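Long-range contact in cytochrome C-552 (Thiobacillus ferrooxidans, PDB 1H1O), which carries electrons in the periplasm as a high-potential cytochrome c with two haems: residues K96-A100 against D175-S181. Numbering follows the deposited sequence.
Sequences KHAGA and DVAAYLS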
# COMPACT_ATOMS: atom_id res chain seq x y z
N LYS A 96 -11.48 -12.83 6.85
CA LYS A 96 -10.68 -13.93 6.33
C LYS A 96 -10.56 -13.89 4.81
O LYS A 96 -11.56 -13.79 4.09
CB LYS A 96 -11.31 -15.27 6.71
CG LYS A 96 -11.62 -15.46 8.19
CD LYS A 96 -12.12 -16.88 8.44
CE LYS A 96 -12.82 -17.03 9.78
NZ LYS A 96 -14.12 -16.30 9.83
N HIS A 97 -9.32 -13.98 4.32
CA HIS A 97 -9.07 -14.00 2.88
C HIS A 97 -8.32 -15.28 2.52
O HIS A 97 -7.27 -15.58 3.10
CB HIS A 97 -8.28 -12.77 2.45
CG HIS A 97 -9.04 -11.49 2.56
ND1 HIS A 97 -10.18 -11.23 1.82
CD2 HIS A 97 -8.87 -10.41 3.37
CE1 HIS A 97 -10.67 -10.05 2.16
NE2 HIS A 97 -9.90 -9.54 3.10
N ALA A 98 -8.87 -16.05 1.59
CA ALA A 98 -8.24 -17.30 1.16
C ALA A 98 -6.88 -17.06 0.53
O ALA A 98 -6.66 -16.01 -0.07
CB ALA A 98 -9.14 -18.02 0.17
N GLY A 99 -5.98 -18.02 0.69
CA GLY A 99 -4.66 -17.92 0.11
C GLY A 99 -3.52 -17.43 0.98
O GLY A 99 -2.41 -17.28 0.47
N ALA A 100 -3.76 -17.18 2.27
CA ALA A 100 -2.70 -16.69 3.16
C ALA A 100 -1.40 -17.50 3.04
O ALA A 100 -0.32 -16.93 2.86
CB ALA A 100 -3.19 -16.68 4.62
N ASP A 175 -3.36 -14.05 -3.23
CA ASP A 175 -2.67 -14.76 -2.18
C ASP A 175 -1.77 -13.84 -1.40
O ASP A 175 -1.88 -13.76 -0.18
CB ASP A 175 -1.89 -15.92 -2.76
CG ASP A 175 -2.82 -16.94 -3.33
OD1 ASP A 175 -4.01 -16.74 -3.05
OD2 ASP A 175 -2.39 -17.89 -4.02
N VAL A 176 -0.91 -13.11 -2.09
CA VAL A 176 -0.04 -12.20 -1.38
C VAL A 176 -0.89 -11.19 -0.61
O VAL A 176 -0.57 -10.84 0.52
CB VAL A 176 0.91 -11.48 -2.34
CG1 VAL A 176 1.89 -10.62 -1.56
CG2 VAL A 176 1.68 -12.52 -3.14
N ALA A 177 -2.00 -10.74 -1.20
CA ALA A 177 -2.87 -9.79 -0.52
C ALA A 177 -3.48 -10.43 0.74
O ALA A 177 -3.47 -9.82 1.82
CB ALA A 177 -3.99 -9.31 -1.46
N ALA A 178 -4.02 -11.63 0.59
CA ALA A 178 -4.62 -12.32 1.72
C ALA A 178 -3.57 -12.37 2.83
O ALA A 178 -3.81 -11.90 3.94
CB ALA A 178 -5.03 -13.73 1.32
N TYR A 179 -2.40 -12.90 2.51
CA TYR A 179 -1.34 -12.99 3.50
C TYR A 179 -1.02 -11.64 4.16
O TYR A 179 -1.13 -11.49 5.38
CB TYR A 179 -0.07 -13.59 2.87
CG TYR A 179 1.13 -13.55 3.80
CD1 TYR A 179 2.23 -12.75 3.51
CD2 TYR A 179 1.14 -14.28 4.99
CE1 TYR A 179 3.31 -12.66 4.38
CE2 TYR A 179 2.21 -14.20 5.87
CZ TYR A 179 3.29 -13.39 5.56
OH TYR A 179 4.35 -13.30 6.44
N LEU A 180 -0.62 -10.66 3.37
CA LEU A 180 -0.26 -9.35 3.89
C LEU A 180 -1.32 -8.66 4.74
O LEU A 180 -1.02 -8.08 5.78
CB LEU A 180 0.14 -8.43 2.72
CG LEU A 180 1.62 -8.26 2.32
CD1 LEU A 180 2.53 -9.26 3.05
CD2 LEU A 180 1.74 -8.43 0.82
N SER A 181 -2.57 -8.73 4.30
CA SER A 181 -3.65 -8.08 5.03
C SER A 181 -4.00 -8.80 6.32
O SER A 181 -4.75 -8.28 7.15
CB SER A 181 -4.91 -7.97 4.15
OG SER A 181 -5.45 -9.25 3.86
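The methyl of Ala-178 sits in the bend of the loop 96-100, where the chain leads into helix 100-109 and passes across helix 170-182, the last helix of the chain. In the class I cytochrome c fold the first and last helices pack against each other; here the loop meets the last helix just before helix 100-109 begins, with Gly-99 at its N-cap. Two successive carbonyls close on the methyl, Ala-98 O at 3.1 Å and His-97 O at 3.4 Å from Ala-178 CB. His-97 CB reaches the same methyl from another direction, 3.6 Å from Ala-178 CB. Its ring, CG anti to the carbonyl carbon (chi1 -68°), runs along the helix until CD2 lies 3.6 Å from Ser-181 OG, and it also stacks with Tyr-141 of helix 141-153. Ala-100 meets Tyr-179, the residue after Ala-178: its carbonyl O lies 3.3 Å from Tyr-179 CB, oblique to the phenol ring. On the far face of helix 170-182, Val-176 touches a haem. At the turn into helix 100-109, Gly-99 lies against the Asp-175 side chain; a CB on this glycine would clash with the carboxylate. An alanine in place of Asp-175 would keep the CB beside Gly-99 O but would probably open a gap next to the glycine, where the carboxylate now packs with OD1 3.4 Å from Gly-99 CA.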